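Putative pyrroline carboxylate reductase (Streptococcus pyogenes, PDB 2AHR) probably reduces 1-pyrroline-5-carboxylate to L-proline, the last step of proline biosynthesis, using NADPH or NADH as the hydride donor. Local coordinates at residues E[107-112]-E[130-135]; E[62-67]-E[84-89]; E[123-128]-E[151-156]. All blocks are in the same frame, centred on the assembly; numbering follows the deposited sequence.

Overall arrangement
All three contacts belong to one mixed Rossmann-type sheet. Interaction 2 pairs two parallel inner strands. It is buried, mostly apolar in its side-chain contacts, and lies against NADP at one end. Interaction 3 is also largely buried, but it sits at the edge of the sheet within this chain, where two strands part and waters enter. Interaction 1 is smaller and only partly buried. It has no hydrogen bond across it and packs a loop ahead of helix 134-145 against strand 108-112. That strand joins the other two through backbone hydrogen bonds: Leu109 pairs with Ile86 and Ser88 of interaction 2, while Arg110 and Met112 pair with Thr127 and Ala125 of interaction 3.

Interaction 1 of 3, residues E[107-112]-E[130-135]; sequences PLLRIM and ALVSQE
Leu131 lies over one face of the pyrrolidine ring of Pro107. Leu131 CB is 3.7 Å from Pro107 CA. The carbonyl oxygen of Leu131 is on the same side, nearer the rim, with Leu131 O 3.6 Å from both CB and CG of the proline. Val132 comes to the CB edge of the ring, close to its mean plane, where Val132 CG2 is 3.9 Å from Pro107 CB.

The same methyl does most of the remaining work. Val132 CG2 is 3.4 Å from the backbone oxygen Leu108 O and 3.8 Å from Leu109 CG. The valine has CG1 anti to its backbone N (chi1 171°). Its two methyls are thereby spread over Leu109, with Val132 CG1 4.0 Å from Leu109 CD2. The two side chains cross obliquely. No hydrogen bond links the segments, so the contact rests on van der Waals packing.

The loop 130-133 leads into helix 134-145. Ser133 is the N-cap of the helix, its OG hydrogen-bonded to Leu136 N. That helix also packs on Pro107 through Leu136 and on Leu109 through Val140. Leu108 points away from the loop and packs on helix 95-102. Strand 108-112 itself runs between strands 86-88 and 122-128.

Interaction 2 of 3, residues E[62-67]-E[84-89]; sequences DLVILG and QPIISM. With NAP (NADP nicotinamide-adenine-dinucleotide phosphate), chain S.
Strands 63-66 and 86-88 are the two strands of a beta-alpha-beta unit in the Rossmann domain, joined through helix 73-77. They run parallel, their short axes 16° apart. Three backbone hydrogen bonds tie them. Val64 N donates to Pro85 O at 3.1 Å, Ile87 N to Val64 O at 2.8 Å, and Leu66 N to Ile87 O at 2.8 Å. Each is nearly straight.

Side chains alternate between the two faces. On one, Ile65 and Ile87 lie side by side and point the same way, with Ile65 CG1 3.8 Å from Ile87 CD1. That same Ile87 methyl is also met by Leu63 CD2 at 3.7 Å. Leu63 gets there because its CG is anti to the backbone N (chi1 -176°), which brings its two methyls back to Pro85 and Ile87. On the other face, Val64 runs alongside Ile86, and Leu66 CD1 reaches Ile86 CG2 at 3.7 Å. Helices 73-77 and 95-102 pack on this face.

Gln84 bends at chi2 and lays its amide by Val64. Its NE2 is bonded to the backbone oxygens of Ile58 and Val61.

Just past the C-terminal ends of the strands, Gly67 and Met89 meet NADP. Gly67 O is 3.3 Å from C5D of the cofactor. Selenomethionine Met89 folds back over Leu66 O, and its CE touches Ile65 CG2 at 3.8 Å. Across the two strands the hydrogen bonds run between backbone atoms, while the side chains that meet are mostly hydrocarbon. The backbone bonds fix the register, and the buried apolar faces suit an inner strand pair of the sheet. Its C-terminal end lies beside the nicotinamide ribose.

Interaction 3 of 3, residues E[123-128]-E[151-156]; sequences STALTG and FDISEK
Phe151 and Ala125 face each other across two parallel strands, their CA atoms 4.6 Å apart. Two backbone hydrogen bonds flank Ala125. Phe151 N donates to Thr124 O at 2.7 Å, tilted 21° from the carbonyl plane. Leu126 N donates to Phe151 O at 2.9 Å, with a more bent N-H...O angle of 144°. The Phe151 ring brings its CE2 corner to Ser123 CB at 4.1 Å, while Thr124 O lies at its edge, near the ring plane. On the same face of the sheet as the Phe151 ring, Ala125 CB rests on Ile153 CG1 at 3.8 Å.

The strands belong to a beta-alpha-beta unit, joined through helix 134-145. Strand 148-152 is the outermost of the sheet on this side, within the chain. After Phe151 the pairing opens. The CA atoms of Leu126 and Asp152 are 5.6 Å apart, and water takes over. One water lies 2.7 Å from Leu126 O, probably as donor; its short approach to Asp152 OD2 is doubtful. Another donates to Ile153 O at 2.9 Å and sits close to Thr127 OG1.

With OG1 of Thr127 anti to the backbone N (chi1 -160°), Thr127 CG2 touches CB and CG of Glu155, and the two side chains cross at about a right angle. The extended Glu155 carries its carboxylate on to strand 108-112, where OE2 forms a salt bridge with Arg110 NH1. OE2 also accepts from Leu95 N, at the start of helix 95-102. Phe158 of helix 158-185 packs on Ala125, Thr127 and Ile153. Ile196 of the second subunit packs on Phe151.

Interaction 1 of 3, residues E[107-112]-E[130-135]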
loop_
_atom_site.group_PDB
_atom_site.type_symbol
_atom_site.label_atom_id
_atom_site.label_comp_id
_atom_site.label_asym_id
_atom_site.label_seq_id
_atom_site.Cartn_x
_atom_site.Cartn_y
_atom_site.Cartn_z
ATOM N N PRO E 107 -1.954 41.022 -33.125
ATOM C CA PRO E 107 -1.301 39.734 -33.352
ATOM C C PRO E 107 -0.710 39.263 -32.024
ATOM O O PRO E 107 -0.009 40.019 -31.364
ATOM C CB PRO E 107 -0.191 40.070 -34.365
ATOM C CG PRO E 107 -0.642 41.400 -35.003
ATOM C CD PRO E 107 -1.295 42.119 -33.862
ATOM N N LEU E 108 -1.033 38.039 -31.617
ATOM C CA LEU E 108 -0.552 37.512 -30.338
ATOM C C LEU E 108 0.130 36.173 -30.533
ATOM O O LEU E 108 -0.330 35.316 -31.323
ATOM C CB LEU E 108 -1.684 37.381 -29.309
ATOM C CG LEU E 108 -2.562 38.605 -28.985
ATOM C CD1 LEU E 108 -3.845 38.160 -28.322
ATOM C CD2 LEU E 108 -1.828 39.646 -28.128
ATOM N N LEU E 109 1.231 36.004 -29.809
ATOM C CA LEU E 109 2.012 34.774 -29.885
ATOM C C LEU E 109 2.241 34.174 -28.523
ATOM O O LEU E 109 2.352 34.891 -27.523
ATOM C CB LEU E 109 3.360 35.010 -30.579
ATOM C CG LEU E 109 3.265 35.496 -32.024
ATOM C CD1 LEU E 109 3.482 37.007 -32.079
ATOM C CD2 LEU E 109 4.233 34.756 -32.924
ATOM N N ARG E 110 2.301 32.844 -28.496
ATOM C CA ARG E 110 2.709 32.125 -27.301
ATOM C C ARG E 110 4.019 31.368 -27.509
ATOM O O ARG E 110 4.208 30.701 -28.536
ATOM C CB ARG E 110 1.628 31.118 -26.860
ATOM C CG ARG E 110 0.466 31.705 -26.101
ATOM C CD ARG E 110 -0.482 30.582 -25.652
ATOM N NE ARG E 110 0.015 29.844 -24.486
ATOM C CZ ARG E 110 -0.570 28.753 -23.990
ATOM N NH1 ARG E 110 -1.666 28.254 -24.559
ATOM N NH2 ARG E 110 -0.060 28.164 -22.919
ATOM N N ILE E 111 4.895 31.461 -26.509
ATOM C CA ILE E 111 6.072 30.612 -26.411
ATOM C C ILE E 111 6.075 29.780 -25.113
ATOM O O ILE E 111 5.482 30.176 -24.076
ATOM C CB ILE E 111 7.404 31.418 -26.542
ATOM C CG1 ILE E 111 7.560 32.415 -25.386
ATOM C CG2 ILE E 111 7.504 32.085 -27.928
ATOM C CD1 ILE E 111 8.969 33.105 -25.316
HETATM N N MSE E 112 6.703 28.608 -25.184
HETATM C CA MSE E 112 6.932 27.799 -23.991
HETATM C C MSE E 112 8.397 27.429 -23.948
HETATM O O MSE E 112 8.794 26.451 -24.562
HETATM C CB MSE E 112 6.029 26.553 -23.925
HETATM C CG MSE E 112 6.122 25.750 -22.579
HETATM SE SE MSE E 112 6.306 26.760 -21.052
HETATM C CE MSE E 112 4.720 27.558 -21.143
ATOM N N ALA E 130 -4.622 34.013 -35.309
ATOM C CA ALA E 130 -4.947 34.188 -36.718
ATOM C C ALA E 130 -4.480 35.553 -37.289
ATOM O O ALA E 130 -4.396 35.720 -38.510
ATOM C CB ALA E 130 -6.442 33.972 -36.921
ATOM N N LEU E 131 -4.140 36.493 -36.398
ATOM C CA LEU E 131 -3.623 37.818 -36.784
ATOM C C LEU E 131 -2.109 37.896 -37.045
ATOM O O LEU E 131 -1.602 38.937 -37.501
ATOM C CB LEU E 131 -4.006 38.861 -35.737
ATOM C CG LEU E 131 -5.474 39.287 -35.772
ATOM C CD1 LEU E 131 -5.803 40.217 -34.622
ATOM C CD2 LEU E 131 -5.768 39.930 -37.117
ATOM N N VAL E 132 -1.396 36.805 -36.742
ATOM C CA VAL E 132 0.044 36.719 -36.946
ATOM C C VAL E 132 0.367 36.299 -38.375
ATOM O O VAL E 132 -0.068 35.242 -38.835
ATOM C CB VAL E 132 0.693 35.719 -35.943
ATOM C CG1 VAL E 132 2.167 35.461 -36.303
ATOM C CG2 VAL E 132 0.550 36.224 -34.508
ATOM N N SER E 133 1.125 37.134 -39.077
ATOM C CA SER E 133 1.574 36.815 -40.435
ATOM C C SER E 133 2.752 35.820 -40.464
ATOM O O SER E 133 3.408 35.596 -39.445
ATOM C CB SER E 133 1.958 38.101 -41.163
ATOM O OG SER E 133 3.032 38.751 -40.508
ATOM N N GLN E 134 3.005 35.231 -41.636
ATOM C CA GLN E 134 4.210 34.423 -41.891
ATOM C C GLN E 134 5.480 35.155 -41.495
ATOM O O GLN E 134 6.365 34.569 -40.882
ATOM C CB GLN E 134 4.341 34.070 -43.378
ATOM C CG GLN E 134 3.116 33.434 -44.013
ATOM C CD GLN E 134 2.986 31.957 -43.698
ATOM O OE1 GLN E 134 2.825 31.568 -42.538
ATOM N NE2 GLN E 134 3.044 31.122 -44.736
ATOM N N GLU E 135 5.567 36.426 -41.869
ATOM C CA GLU E 135 6.766 37.215 -41.649
ATOM C C GLU E 135 6.985 37.489 -40.169
ATOM O O GLU E 135 8.109 37.414 -39.678
ATOM C CB GLU E 135 6.701 38.519 -42.450
ATOM C CG GLU E 135 6.567 38.299 -43.958
ATOM C CD GLU E 135 6.937 39.523 -44.777
ATOM O OE1 GLU E 135 6.398 40.617 -44.502
ATOM O OE2 GLU E 135 7.766 39.383 -45.706
#

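Interaction 2 of 3, residues E[62-67]-E[84-89]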
loop_
_atom_site.group_PDB
_atom_site.type_symbol
_atom_site.label_atom_id
_atom_site.label_comp_id
_atom_site.label_asym_id
_atom_site.label_seq_id
_atom_site.Cartn_x
_atom_site.Cartn_y
_atom_site.Cartn_z
ATOM N N ASP E 62 8.153 48.081 -30.278
ATOM C CA ASP E 62 7.549 47.435 -31.474
ATOM C C ASP E 62 6.937 46.063 -31.200
ATOM O O ASP E 62 6.200 45.523 -32.031
ATOM C CB ASP E 62 8.578 47.260 -32.592
ATOM C CG ASP E 62 9.306 48.537 -32.918
ATOM O OD1 ASP E 62 8.764 49.349 -33.705
ATOM O OD2 ASP E 62 10.422 48.723 -32.389
ATOM N N LEU E 63 7.276 45.503 -30.044
ATOM C CA LEU E 63 6.898 44.154 -29.660
ATOM C C LEU E 63 7.038 44.056 -28.155
ATOM O O LEU E 63 8.036 44.503 -27.596
ATOM C CB LEU E 63 7.822 43.149 -30.346
ATOM C CG LEU E 63 7.576 41.646 -30.179
ATOM C CD1 LEU E 63 6.388 41.163 -31.001
ATOM C CD2 LEU E 63 8.823 40.883 -30.582
ATOM N N VAL E 64 6.027 43.496 -27.502
ATOM C CA VAL E 64 6.061 43.260 -26.056
ATOM C C VAL E 64 6.248 41.768 -25.743
ATOM O O VAL E 64 5.681 40.894 -26.416
ATOM C CB VAL E 64 4.773 43.788 -25.384
ATOM C CG1 VAL E 64 4.631 43.277 -23.950
ATOM C CG2 VAL E 64 4.747 45.317 -25.425
ATOM N N ILE E 65 7.041 41.491 -24.713
ATOM C CA ILE E 65 7.160 40.147 -24.180
ATOM C C ILE E 65 6.689 40.167 -22.729
ATOM O O ILE E 65 7.150 40.977 -21.922
ATOM C CB ILE E 65 8.610 39.588 -24.331
ATOM C CG1 ILE E 65 8.943 39.373 -25.815
ATOM C CG2 ILE E 65 8.789 38.287 -23.562
ATOM C CD1 ILE E 65 10.408 39.063 -26.091
ATOM N N LEU E 66 5.754 39.275 -22.410
ATOM C CA LEU E 66 5.237 39.157 -21.059
ATOM C C LEU E 66 5.960 38.098 -20.216
ATOM O O LEU E 66 5.875 36.897 -20.495
ATOM C CB LEU E 66 3.731 38.863 -21.093
ATOM C CG LEU E 66 2.820 39.950 -21.668
ATOM C CD1 LEU E 66 1.391 39.406 -21.847
ATOM C CD2 LEU E 66 2.823 41.181 -20.768
ATOM N N GLY E 67 6.623 38.551 -19.155
ATOM C CA GLY E 67 7.299 37.658 -18.216
ATOM C C GLY E 67 6.649 37.485 -16.846
ATOM O O GLY E 67 7.230 36.859 -15.948
ATOM N N GLN E 84 1.012 46.980 -30.124
ATOM C CA GLN E 84 1.939 46.165 -30.915
ATOM C C GLN E 84 1.693 44.685 -30.646
ATOM O O GLN E 84 0.982 44.354 -29.692
ATOM C CB GLN E 84 3.379 46.503 -30.546
ATOM C CG GLN E 84 3.705 46.244 -29.096
ATOM C CD GLN E 84 3.154 47.320 -28.195
ATOM O OE1 GLN E 84 2.171 47.106 -27.480
ATOM N NE2 GLN E 84 3.779 48.495 -28.229
ATOM N N PRO E 85 2.295 43.789 -31.466
ATOM C CA PRO E 85 2.167 42.356 -31.176
ATOM C C PRO E 85 2.741 42.012 -29.791
ATOM O O PRO E 85 3.649 42.688 -29.302
ATOM C CB PRO E 85 2.992 41.696 -32.291
ATOM C CG PRO E 85 3.016 42.709 -33.395
ATOM C CD PRO E 85 3.103 44.026 -32.680
ATOM N N ILE E 86 2.181 40.990 -29.152
ATOM C CA ILE E 86 2.608 40.587 -27.819
ATOM C C ILE E 86 2.953 39.098 -27.808
ATOM O O ILE E 86 2.261 38.282 -28.431
ATOM C CB ILE E 86 1.502 40.880 -26.769
ATOM C CG1 ILE E 86 1.144 42.370 -26.755
ATOM C CG2 ILE E 86 1.913 40.436 -25.369
ATOM C CD1 ILE E 86 -0.280 42.638 -26.262
ATOM N N ILE E 87 4.032 38.761 -27.096
ATOM C CA ILE E 87 4.416 37.379 -26.838
ATOM C C ILE E 87 4.205 37.062 -25.368
ATOM O O ILE E 87 4.762 37.734 -24.488
ATOM C CB ILE E 87 5.901 37.108 -27.199
ATOM C CG1 ILE E 87 6.193 37.453 -28.670
ATOM C CG2 ILE E 87 6.289 35.650 -26.885
ATOM C CD1 ILE E 87 7.689 37.706 -28.956
ATOM N N SER E 88 3.401 36.034 -25.111
ATOM C CA SER E 88 3.232 35.494 -23.764
ATOM C C SER E 88 4.067 34.241 -23.585
ATOM O O SER E 88 4.080 33.349 -24.459
ATOM C CB SER E 88 1.752 35.188 -23.484
ATOM O OG SER E 88 1.565 34.470 -22.266
HETATM N N MSE E 89 4.761 34.159 -22.454
HETATM C CA MSE E 89 5.501 32.923 -22.113
HETATM C C MSE E 89 4.785 32.066 -21.042
HETATM O O MSE E 89 5.293 31.027 -20.608
HETATM C CB MSE E 89 6.956 33.230 -21.737
HETATM C CG MSE E 89 7.206 33.722 -20.309
HETATM SE SE MSE E 89 8.969 34.112 -19.938
HETATM C CE MSE E 89 9.291 35.254 -21.277
HETATM P PA NAP S . 8.960 34.447 -11.084
HETATM O O1A NAP S . 8.179 34.462 -9.817
HETATM O O2A NAP S . 10.367 34.026 -10.823
HETATM O O5B NAP S . 8.924 35.868 -11.856
HETATM C C5B NAP S . 7.773 36.682 -11.896
HETATM C C4B NAP S . 8.236 38.136 -11.833
HETATM O O4B NAP S . 7.190 39.038 -12.156
HETATM C C3B NAP S . 8.749 38.495 -10.440
HETATM O O3B NAP S . 10.096 38.900 -10.560
HETATM C C2B NAP S . 7.857 39.628 -9.956
HETATM O O2B NAP S . 8.548 40.710 -9.352
HETATM C C1B NAP S . 7.262 40.139 -11.262
HETATM N N9A NAP S . 5.979 40.848 -11.031
HETATM C C8A NAP S . 5.073 40.646 -10.015
HETATM N N7A NAP S . 4.051 41.524 -10.171
HETATM C C5A NAP S . 4.292 42.288 -11.267
HETATM C C6A NAP S . 3.584 43.335 -11.858
HETATM N N6A NAP S . 2.806 44.084 -11.079
HETATM N N1A NAP S . 4.100 43.928 -12.994
HETATM C C2A NAP S . 5.309 43.510 -13.523
HETATM N N3A NAP S . 6.006 42.482 -12.922
HETATM C C4A NAP S . 5.506 41.877 -11.812
HETATM O O3 NAP S . 8.215 33.492 -12.164
HETATM P PN NAP S . 8.970 32.746 -13.389
HETATM O O1N NAP S . 9.369 31.396 -12.896
HETATM O O2N NAP S . 9.999 33.619 -14.014
HETATM O O5D NAP S . 7.747 32.554 -14.428
HETATM C C5D NAP S . 7.305 33.608 -15.254
HETATM C C4D NAP S . 6.519 33.050 -16.438
HETATM O O4D NAP S . 7.290 32.128 -17.185
HETATM C C3D NAP S . 5.266 32.312 -15.978
HETATM O O3D NAP S . 4.188 32.796 -16.742
HETATM C C2D NAP S . 5.511 30.835 -16.262
HETATM O O2D NAP S . 4.299 30.199 -16.653
HETATM C C1D NAP S . 6.595 30.893 -17.360
HETATM N N1N NAP S . 7.598 29.796 -17.370
HETATM C C2N NAP S . 8.467 29.604 -16.314
HETATM C C3N NAP S . 9.422 28.584 -16.364
HETATM C C7N NAP S . 10.457 28.432 -15.288
HETATM O O7N NAP S . 11.419 27.418 -15.469
HETATM N N7N NAP S . 10.457 29.237 -14.217
HETATM C C4N NAP S . 9.496 27.760 -17.493
HETATM C C5N NAP S . 8.629 27.960 -18.558
HETATM C C6N NAP S . 7.686 28.987 -18.480
HETATM P P2B NAP S . 9.162 40.683 -7.855
HETATM O O1X NAP S . 9.603 42.096 -7.511
HETATM O O2X NAP S . 8.091 40.250 -6.879
HETATM O O3X NAP S . 10.347 39.736 -7.782
#

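Interaction 3 of 3, residues E[123-128]-E[151-156]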
loop_
_atom_site.group_PDB
_atom_site.type_symbol
_atom_site.label_atom_id
_atom_site.label_comp_id
_atom_site.label_asym_id
_atom_site.label_seq_id
_atom_site.Cartn_x
_atom_site.Cartn_y
_atom_site.Cartn_z
ATOM N N SER E 123 14.309 24.504 -25.171
ATOM C CA SER E 123 13.480 23.814 -26.157
ATOM C C SER E 123 12.127 24.515 -26.107
ATOM O O SER E 123 11.317 24.254 -25.205
ATOM C CB SER E 123 13.363 22.312 -25.828
ATOM O OG SER E 123 14.648 21.718 -25.610
ATOM N N THR E 124 11.883 25.399 -27.075
ATOM C CA THR E 124 10.809 26.385 -27.007
ATOM C C THR E 124 9.710 26.144 -28.024
ATOM O O THR E 124 9.971 26.071 -29.229
ATOM C CB THR E 124 11.374 27.819 -27.208
ATOM O OG1 THR E 124 12.411 28.056 -26.245
ATOM C CG2 THR E 124 10.288 28.889 -27.027
ATOM N N ALA E 125 8.470 26.018 -27.543
ATOM C CA ALA E 125 7.325 25.954 -28.432
ATOM C C ALA E 125 6.942 27.375 -28.850
ATOM O O ALA E 125 7.113 28.333 -28.078
ATOM C CB ALA E 125 6.147 25.258 -27.757
ATOM N N LEU E 126 6.408 27.492 -30.067
ATOM C CA LEU E 126 5.971 28.774 -30.611
ATOM C C LEU E 126 4.669 28.593 -31.371
ATOM O O LEU E 126 4.552 27.699 -32.209
ATOM C CB LEU E 126 7.032 29.368 -31.554
ATOM C CG LEU E 126 6.645 30.569 -32.455
ATOM C CD1 LEU E 126 6.356 31.821 -31.621
ATOM C CD2 LEU E 126 7.748 30.844 -33.482
ATOM N N THR E 127 3.693 29.442 -31.081
ATOM C CA THR E 127 2.486 29.495 -31.899
ATOM C C THR E 127 1.888 30.910 -31.927
ATOM O O THR E 127 2.160 31.718 -31.040
ATOM C CB THR E 127 1.453 28.422 -31.453
ATOM O OG1 THR E 127 0.526 28.194 -32.517
ATOM C CG2 THR E 127 0.706 28.842 -30.181
ATOM N N GLY E 128 1.055 31.188 -32.931
ATOM C CA GLY E 128 0.402 32.500 -33.067
ATOM C C GLY E 128 -1.094 32.471 -33.361
ATOM O O GLY E 128 -1.629 31.470 -33.868
ATOM N N PHE E 151 10.129 24.890 -31.611
ATOM C CA PHE E 151 9.198 23.884 -32.103
ATOM C C PHE E 151 7.888 24.532 -32.549
ATOM O O PHE E 151 7.296 25.326 -31.810
ATOM C CB PHE E 151 8.920 22.820 -31.038
ATOM C CG PHE E 151 10.082 21.888 -30.771
ATOM C CD1 PHE E 151 10.132 20.621 -31.360
ATOM C CD2 PHE E 151 11.117 22.274 -29.918
ATOM C CE1 PHE E 151 11.201 19.750 -31.106
ATOM C CE2 PHE E 151 12.197 21.423 -29.660
ATOM C CZ PHE E 151 12.228 20.149 -30.247
ATOM N N ASP E 152 7.445 24.170 -33.756
ATOM C CA ASP E 152 6.167 24.619 -34.315
ATOM C C ASP E 152 5.081 23.699 -33.770
ATOM O O ASP E 152 4.865 22.598 -34.288
ATOM C CB ASP E 152 6.237 24.564 -35.855
ATOM C CG ASP E 152 4.893 24.866 -36.547
ATOM O OD1 ASP E 152 4.774 24.531 -37.756
ATOM O OD2 ASP E 152 3.954 25.419 -35.909
ATOM N N ILE E 153 4.410 24.149 -32.712
ATOM C CA ILE E 153 3.481 23.306 -31.942
ATOM C C ILE E 153 2.059 23.894 -32.035
ATOM O O ILE E 153 1.894 25.105 -31.906
ATOM C CB ILE E 153 3.979 23.230 -30.447
ATOM C CG1 ILE E 153 5.389 22.604 -30.359
ATOM C CG2 ILE E 153 3.014 22.510 -29.512
ATOM C CD1 ILE E 153 5.500 21.149 -30.809
ATOM N N SER E 154 1.040 23.064 -32.278
ATOM C CA SER E 154 -0.346 23.529 -32.199
ATOM C C SER E 154 -0.631 24.005 -30.789
ATOM O O SER E 154 -0.136 23.418 -29.830
ATOM C CB SER E 154 -1.318 22.387 -32.462
ATOM O OG SER E 154 -1.248 21.975 -33.799
ATOM N N GLU E 155 -1.484 25.019 -30.656
ATOM C CA GLU E 155 -1.833 25.522 -29.332
ATOM C C GLU E 155 -2.519 24.474 -28.482
ATOM O O GLU E 155 -2.412 24.516 -27.258
ATOM C CB GLU E 155 -2.694 26.794 -29.371
ATOM C CG GLU E 155 -2.553 27.564 -28.056
ATOM C CD GLU E 155 -3.563 28.678 -27.840
ATOM O OE1 GLU E 155 -4.497 28.876 -28.650
ATOM O OE2 GLU E 155 -3.408 29.360 -26.826
ATOM N N LYS E 156 -3.214 23.535 -29.116
ATOM C CA LYS E 156 -3.908 22.519 -28.358
ATOM C C LYS E 156 -2.924 21.575 -27.656
ATOM O O LYS E 156 -3.334 20.809 -26.787
ATOM C CB LYS E 156 -4.886 21.723 -29.231
ATOM C CG LYS E 156 -4.246 21.068 -30.441
ATOM C CD LYS E 156 -5.237 20.105 -31.134
ATOM C CE LYS E 156 -4.715 19.641 -32.482
ATOM N NZ LYS E 156 -3.333 19.135 -32.340
HETATM O O HOH W 1 3.193 27.351 -34.567
HETATM O O HOH W 2 0.855 26.449 -34.284
#